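Local atomic coordinates of 4-hydroxy-3-methylbut-2-enyl diphosphate reductase (Aquifex aeolicus, PDB entry 3DNF), a protein that catalyses the reductive conversion of (E)-4-hydroxy-3-methylbut-2-enyl diphosphate into isopentenyl and dimethylallyl diphosphate, the last step of the non-mevalonate isoprenoid pathway, using an iron-sulfur cluster. Residues 22-27 / 51-56; 66-71 / 90-95; 152-157 / 180-185. One frame throughout, in Å; residues are numbered along the deposited sequence.

Overall arrangement
From the N terminus, the chain first returns on itself at contact 1, where the end of helix 14-26 meets the turn between helix 44-53 and strand 55-57; the loop so closed carries strand 34-36. Contact 2 then opens and closes around helix 78-86, pairing strands 68-71 and 90-93. These two share a four-stranded parallel sheet and touch directly, Ala23 CA lying 3.6 Å from Ile70 CD1. Contact 3 belongs to a different sheet, where the lead-in to strand 158-163 meets the end of helix 169-182; its centre is about 40 Å from that of contact 2. The three follow in series, with neither nesting nor crossing.

Contact 1 of 3, residues 22-27 / 51-56; sequences LAEESL and KNLGVF
The C-terminal end of helix 14-26 and the residue following pack against the turn from helix 44-53 into strand 55-57, with Leu27 and Ala23 set against Leu53, Gly54 and Val55. The interface is held by van der Waals contacts and buries 246 Å² in total. Leu27 is the most covered residue of 22-27, and both its methyls reach carbonyl oxygens of the turn. Leu27 CD1 lies 3.6 Å from Leu53 O, while Leu27 CD2 is 3.7 Å from Gly54 O. Leu27 CG, where the branches meet, lies 3.9 Å from Val55 CG2, the two side chains slanting across each other. Val55 has CG1 anti to its own N (chi1 175°), an orientation that turns its two methyls to different partners: CG1 faces Ala23 CB at 4.2 Å, and CG2 meets Ala23 O at 3.7 Å as well as Leu27. Further out, the aliphatic part of Glu24 is used, CG standing 3.9 Å from Leu53 CD1, while its carboxylate continues to a salt bridge with Arg49. The turn that presents these groups is a Schellman motif. Gly54 leaves the helix with phi 106°, and Gly54 N bonds back to Lys51 O at 3.0 Å. On the facing helix, Ser26 OG turns back to donate to Ala23 O at 2.8 Å, giving the hydroxyl an acceptor within its own turn. Val34, Thr36 and Ile70 of the sheet adjoin the contact. A Schellman-terminated helix thus leads into an edge strand of a parallel sheet, with helix 14-26 alongside, in an open alpha/beta domain.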
# COMPACT_ATOMS: atom_id res chain seq x y z
N LEU B 22 6.12 7.46 35.55
CA LEU B 22 7.10 8.54 35.52
C LEU B 22 6.58 9.76 36.27
O LEU B 22 7.33 10.46 36.93
CB LEU B 22 7.41 8.95 34.06
CG LEU B 22 8.26 7.95 33.27
CD1 LEU B 22 8.41 8.40 31.84
CD2 LEU B 22 9.67 7.74 33.88
N ALA B 23 5.29 10.02 36.15
CA ALA B 23 4.66 11.16 36.82
C ALA B 23 4.74 10.96 38.33
O ALA B 23 5.15 11.85 39.08
CB ALA B 23 3.19 11.26 36.37
N GLU B 24 4.38 9.76 38.77
CA GLU B 24 4.39 9.47 40.20
C GLU B 24 5.82 9.56 40.73
O GLU B 24 6.08 10.17 41.82
CB GLU B 24 3.75 8.12 40.45
CG GLU B 24 2.22 8.10 40.22
CD GLU B 24 1.67 6.65 40.23
OE1 GLU B 24 2.47 5.68 40.24
OE2 GLU B 24 0.43 6.47 40.18
N GLU B 25 6.75 8.98 39.98
CA GLU B 25 8.15 8.95 40.45
C GLU B 25 8.79 10.34 40.52
O GLU B 25 9.66 10.58 41.37
CB GLU B 25 9.01 7.96 39.66
CG GLU B 25 8.76 6.48 40.05
CD GLU B 25 9.89 5.83 40.89
OE1 GLU B 25 10.54 6.50 41.72
OE2 GLU B 25 10.09 4.60 40.72
N SER B 26 8.36 11.25 39.66
CA SER B 26 8.92 12.64 39.63
C SER B 26 8.71 13.41 40.92
O SER B 26 9.44 14.36 41.20
CB SER B 26 8.40 13.48 38.47
OG SER B 26 7.02 13.82 38.60
N LEU B 27 7.72 13.00 41.72
CA LEU B 27 7.48 13.65 43.02
C LEU B 27 8.72 13.55 43.92
O LEU B 27 8.93 14.43 44.71
CB LEU B 27 6.29 13.00 43.70
CG LEU B 27 4.94 13.34 43.02
CD1 LEU B 27 3.93 12.30 43.59
CD2 LEU B 27 4.52 14.72 43.40
N LYS B 51 -3.88 14.02 41.15
CA LYS B 51 -3.95 15.35 41.78
C LYS B 51 -3.79 15.23 43.32
O LYS B 51 -3.03 15.98 43.96
CB LYS B 51 -5.25 16.06 41.39
CG LYS B 51 -5.32 17.50 41.90
CD LYS B 51 -6.53 18.23 41.29
CE LYS B 51 -6.55 19.73 41.66
NZ LYS B 51 -6.54 19.99 43.15
N ASN B 52 -4.46 14.25 43.90
CA ASN B 52 -4.37 13.99 45.36
C ASN B 52 -2.94 13.62 45.80
O ASN B 52 -2.54 13.89 46.94
CB ASN B 52 -5.39 12.94 45.75
CG ASN B 52 -6.81 13.51 45.75
OD1 ASN B 52 -6.99 14.72 45.84
ND2 ASN B 52 -7.79 12.65 45.65
N LEU B 53 -2.16 13.01 44.91
CA LEU B 53 -0.72 12.74 45.18
C LEU B 53 0.20 13.94 45.04
O LEU B 53 1.37 13.88 45.48
CB LEU B 53 -0.19 11.66 44.22
CG LEU B 53 -0.65 10.23 44.31
CD1 LEU B 53 -0.01 9.41 43.19
CD2 LEU B 53 -0.35 9.63 45.70
N GLY B 54 -0.28 14.99 44.39
CA GLY B 54 0.54 16.16 44.06
C GLY B 54 0.96 16.30 42.59
O GLY B 54 1.87 17.08 42.26
N VAL B 55 0.36 15.50 41.72
CA VAL B 55 0.59 15.61 40.27
C VAL B 55 -0.62 16.32 39.62
O VAL B 55 -1.68 15.75 39.50
CB VAL B 55 0.87 14.20 39.65
CG1 VAL B 55 0.97 14.31 38.13
CG2 VAL B 55 2.13 13.57 40.27
N PHE B 56 -0.42 17.59 39.26
CA PHE B 56 -1.53 18.45 38.86
C PHE B 56 -1.61 18.58 37.37
O PHE B 56 -0.61 18.74 36.72
CB PHE B 56 -1.35 19.85 39.46
CG PHE B 56 -1.33 19.87 40.98
CD1 PHE B 56 -2.52 19.99 41.68
CD2 PHE B 56 -0.15 19.68 41.70
CE1 PHE B 56 -2.55 20.00 43.06
CE2 PHE B 56 -0.17 19.70 43.09
CZ PHE B 56 -1.38 19.86 43.77

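Contact 2 of 3, residues 66-71 / 90-95; sequences GDTVII and KVIDAT
Strands 68-71 and 90-93 pair in parallel: Asp67 O and the N and O of Val69 and Ile71 bond from one side, the N and O of Lys90 and Ile92, with Ala94 N, from the other. The ladder starts with Lys90 N giving to Asp67 O at 2.9 Å. Val69 N then donates to Lys90 O at 2.8 Å. Val69 O is taken by Ile92 N with an angle at hydrogen of 165°, and Ile71 N gives to Ile92 O at 161°. The last rung, Ala94 N to Ile71 O at 3.2 Å, is weak and marks where the pairing runs out. Thr68 and Ile70 direct their backbone bonds to the strand on the other side, 34-36 and its flanks, at Lys33, Tyr35 and Leu37. On the face carrying Thr68, Ile70 and Ile92, Thr68 CG2 meets Ile92 CG1 at 3.5 Å, and Ile70 lies alongside Ile92. The opposite face brings Ile71 CD1 to 3.7 Å from Val91 CG1. The polar ends are also engaged: Thr68 OG1 bonds to Ser30 OG, Lys90 NZ to Glu29 O, and the two carboxylate oxygens of Asp67 to Lys33 N and Lys64 N. At the end of the strand, Asp93 OD1 accepts twice. Thr95 N reaches it from above the carboxylate plane, and Thr95 OG1 donates to its syn lone pair at 2.6 Å. The N-H bond forms an Asx turn, while the hydroxyl adds a second grip on OD1 and sets the Thr95 rotamer, just before the cluster ligand Cys96, where the beta-alpha-beta unit of strand 68-71, helix 78-86 and strand 90-93 ends.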
# COMPACT_ATOMS: atom_id res chain seq x y z
N GLY B 66 11.48 26.29 38.02
CA GLY B 66 11.74 25.33 39.10
C GLY B 66 10.66 24.29 39.26
O GLY B 66 10.88 23.28 39.96
N ASP B 67 9.49 24.54 38.66
CA ASP B 67 8.43 23.51 38.65
C ASP B 67 8.76 22.35 37.68
O ASP B 67 9.61 22.47 36.81
CB ASP B 67 7.03 24.08 38.32
CG ASP B 67 6.45 24.96 39.44
OD1 ASP B 67 6.95 24.92 40.62
OD2 ASP B 67 5.49 25.70 39.15
N THR B 68 8.08 21.22 37.87
CA THR B 68 8.31 20.05 37.00
C THR B 68 7.13 19.97 36.04
O THR B 68 5.98 20.17 36.45
CB THR B 68 8.37 18.74 37.82
OG1 THR B 68 9.56 18.75 38.61
CG2 THR B 68 8.40 17.48 36.88
N VAL B 69 7.41 19.79 34.75
CA VAL B 69 6.31 19.50 33.82
C VAL B 69 6.57 18.18 33.11
O VAL B 69 7.70 17.87 32.71
CB VAL B 69 6.07 20.64 32.77
CG1 VAL B 69 5.48 21.90 33.45
CG2 VAL B 69 7.36 20.91 32.08
N ILE B 70 5.50 17.38 33.03
CA ILE B 70 5.55 16.04 32.40
C ILE B 70 4.87 16.04 31.03
O ILE B 70 3.65 16.32 30.89
CB ILE B 70 4.96 14.96 33.33
CG1 ILE B 70 5.72 14.97 34.68
CG2 ILE B 70 5.03 13.56 32.66
CD1 ILE B 70 4.85 14.60 35.85
N ILE B 71 5.68 15.75 30.02
CA ILE B 71 5.14 15.66 28.62
C ILE B 71 4.31 14.37 28.53
O ILE B 71 4.79 13.33 28.94
CB ILE B 71 6.28 15.62 27.60
CG1 ILE B 71 7.11 16.93 27.70
CG2 ILE B 71 5.72 15.35 26.13
CD1 ILE B 71 8.29 17.01 26.75
N LYS B 90 11.86 21.83 35.14
CA LYS B 90 12.31 20.45 35.03
C LYS B 90 11.34 19.66 34.14
O LYS B 90 10.18 19.45 34.53
CB LYS B 90 12.44 19.80 36.41
CG LYS B 90 12.77 18.32 36.37
CD LYS B 90 12.95 17.73 37.78
CE LYS B 90 14.34 18.14 38.32
NZ LYS B 90 14.65 17.49 39.63
N VAL B 91 11.82 19.26 32.97
CA VAL B 91 10.98 18.66 31.94
C VAL B 91 11.21 17.17 31.98
O VAL B 91 12.34 16.69 31.75
CB VAL B 91 11.24 19.25 30.53
CG1 VAL B 91 10.35 18.50 29.50
CG2 VAL B 91 10.96 20.78 30.53
N ILE B 92 10.15 16.44 32.31
CA ILE B 92 10.15 14.99 32.25
C ILE B 92 9.45 14.53 30.96
O ILE B 92 8.26 14.77 30.77
CB ILE B 92 9.41 14.36 33.44
CG1 ILE B 92 9.81 15.04 34.78
CG2 ILE B 92 9.55 12.81 33.45
CD1 ILE B 92 10.83 14.36 35.62
N ASP B 93 10.20 13.82 30.13
CA ASP B 93 9.64 13.42 28.85
C ASP B 93 9.02 12.04 28.99
O ASP B 93 9.75 11.05 28.95
CB ASP B 93 10.68 13.39 27.74
CG ASP B 93 10.06 13.11 26.37
OD1 ASP B 93 8.81 13.07 26.29
OD2 ASP B 93 10.82 13.06 25.38
N ALA B 94 7.68 11.98 29.03
CA ALA B 94 6.98 10.71 29.12
C ALA B 94 6.30 10.35 27.79
O ALA B 94 5.40 9.52 27.76
CB ALA B 94 5.97 10.71 30.27
N THR B 95 6.73 10.97 26.69
CA THR B 95 6.32 10.50 25.36
C THR B 95 6.50 8.99 25.22
O THR B 95 7.55 8.45 25.54
CB THR B 95 7.17 11.19 24.26
OG1 THR B 95 7.08 12.60 24.45
CG2 THR B 95 6.61 10.84 22.86

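Contact 3 of 3, residues 152-157 / 180-185; sequences EALKHE and ALWVKE
Leu154 and Trp182 both hold CG opposite their own carbonyl carbon, and in Leu154 chi1 (-54°) and chi2 (-168°) together bring CD1 over the indole. Leu154 CD1 sits over one face of the Trp182 ring, offset toward the rim, 4.2 Å from the centroid of the five-membered ring and 23° off its normal, a CH-pi contact. The other methyl, Leu154 CD2, meets Trp182 CB at 3.8 Å. Val183 CG1 comes to 3.3 Å from His156 O and also packs against Leu154 CA, so that one methyl touches both the leucine and the backbone that follows it. The polar links are made by backbone atoms. Glu185 N donates to Glu157 O at 3.1 Å. A water lies between two carbonyl oxygens, 2.6 Å from Leu154 O and 3.0 Å from Trp182 O, and probably bridges them. Glu185 OE2 has salt bridges to Arg158 and to Lys187 of the second subunit, and Ala180 O accepts from Asn190 of that subunit, so the contact borders the dimer interface. The Glu157-Glu185 bond lies at the start of the parallel pairing of strands 158-163 and 185-189, while the apolar cluster of Leu154, Trp182 and Val183 ties the lead-in to strand 158-163 to the end of helix 169-182, which connects the two strands.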
# COMPACT_ATOMS: atom_id res chain seq x y z
N GLU B 152 -1.79 15.80 -2.80
CA GLU B 152 -0.49 16.47 -2.78
C GLU B 152 0.69 15.48 -2.81
O GLU B 152 1.71 15.75 -3.45
CB GLU B 152 -0.40 17.42 -1.58
CG GLU B 152 0.86 18.27 -1.52
CD GLU B 152 0.85 19.43 -2.50
OE1 GLU B 152 -0.20 19.68 -3.15
OE2 GLU B 152 1.91 20.08 -2.64
N ALA B 153 0.57 14.34 -2.12
CA ALA B 153 1.60 13.33 -2.16
C ALA B 153 1.78 12.73 -3.56
O ALA B 153 2.89 12.34 -3.92
CB ALA B 153 1.34 12.19 -1.06
N LEU B 154 0.70 12.70 -4.35
CA LEU B 154 0.77 12.13 -5.71
C LEU B 154 1.59 12.98 -6.69
O LEU B 154 1.92 12.53 -7.79
CB LEU B 154 -0.64 11.86 -6.25
CG LEU B 154 -1.56 10.99 -5.39
CD1 LEU B 154 -2.79 10.58 -6.21
CD2 LEU B 154 -0.86 9.74 -4.77
N LYS B 155 1.94 14.19 -6.27
CA LYS B 155 2.78 15.10 -7.05
C LYS B 155 4.25 14.69 -6.96
O LYS B 155 5.07 15.14 -7.75
CB LYS B 155 2.62 16.53 -6.53
CG LYS B 155 1.26 17.14 -6.79
CD LYS B 155 1.18 18.50 -6.13
CE LYS B 155 -0.15 19.16 -6.42
NZ LYS B 155 -0.27 20.42 -5.62
N HIS B 156 4.57 13.80 -6.03
CA HIS B 156 5.96 13.44 -5.78
C HIS B 156 6.26 12.05 -6.32
O HIS B 156 5.37 11.20 -6.36
CB HIS B 156 6.26 13.51 -4.27
CG HIS B 156 6.21 14.90 -3.74
ND1 HIS B 156 5.03 15.51 -3.36
CD2 HIS B 156 7.17 15.83 -3.61
CE1 HIS B 156 5.28 16.76 -3.01
NE2 HIS B 156 6.58 16.97 -3.12
N GLU B 157 7.53 11.79 -6.62
CA GLU B 157 7.88 10.49 -7.18
C GLU B 157 8.21 9.48 -6.09
O GLU B 157 8.08 8.29 -6.32
CB GLU B 157 9.05 10.62 -8.13
CG GLU B 157 8.67 11.46 -9.34
CD GLU B 157 9.72 11.46 -10.42
OE1 GLU B 157 10.91 11.22 -10.10
OE2 GLU B 157 9.37 11.72 -11.60
N ALA B 180 0.71 3.79 -3.72
CA ALA B 180 1.61 2.90 -4.49
C ALA B 180 1.23 2.77 -5.98
O ALA B 180 2.08 2.53 -6.84
CB ALA B 180 1.64 1.54 -3.85
N LEU B 181 -0.07 2.90 -6.27
CA LEU B 181 -0.53 2.80 -7.66
C LEU B 181 -0.18 4.04 -8.46
O LEU B 181 -0.10 3.99 -9.69
CB LEU B 181 -2.05 2.58 -7.70
CG LEU B 181 -2.55 1.22 -7.18
CD1 LEU B 181 -4.05 1.09 -7.50
CD2 LEU B 181 -1.77 0.08 -7.81
N TRP B 182 -0.02 5.16 -7.76
CA TRP B 182 0.14 6.45 -8.42
C TRP B 182 1.57 7.01 -8.44
O TRP B 182 1.90 7.84 -9.29
CB TRP B 182 -0.80 7.48 -7.80
CG TRP B 182 -2.23 7.25 -8.15
CD1 TRP B 182 -3.15 6.53 -7.45
CD2 TRP B 182 -2.90 7.76 -9.31
NE1 TRP B 182 -4.36 6.56 -8.10
CE2 TRP B 182 -4.23 7.29 -9.25
CE3 TRP B 182 -2.50 8.55 -10.40
CZ2 TRP B 182 -5.18 7.61 -10.23
CZ3 TRP B 182 -3.44 8.85 -11.39
CH2 TRP B 182 -4.76 8.38 -11.30
N VAL B 183 2.42 6.56 -7.52
CA VAL B 183 3.77 7.11 -7.47
C VAL B 183 4.85 6.05 -7.71
O VAL B 183 4.63 4.86 -7.47
CB VAL B 183 4.09 7.98 -6.19
CG1 VAL B 183 2.93 8.97 -5.82
CG2 VAL B 183 4.47 7.12 -5.04
N LYS B 184 6.03 6.49 -8.12
CA LYS B 184 7.04 5.55 -8.60
C LYS B 184 7.59 4.65 -7.50
O LYS B 184 7.84 3.49 -7.74
CB LYS B 184 8.21 6.27 -9.23
CG LYS B 184 9.33 5.35 -9.73
CD LYS B 184 10.58 6.17 -10.08
CE LYS B 184 11.58 5.35 -10.88
NZ LYS B 184 12.16 6.17 -12.01
N GLU B 185 7.79 5.24 -6.32
CA GLU B 185 8.44 4.55 -5.24
C GLU B 185 7.83 4.94 -3.91
O GLU B 185 7.70 6.12 -3.58
CB GLU B 185 9.94 4.87 -5.27
CG GLU B 185 10.65 4.40 -4.08
CD GLU B 185 12.13 4.64 -4.15
OE1 GLU B 185 12.72 4.57 -5.25
OE2 GLU B 185 12.71 4.89 -3.07
O HOH W 1 0.87 10.67 -9.32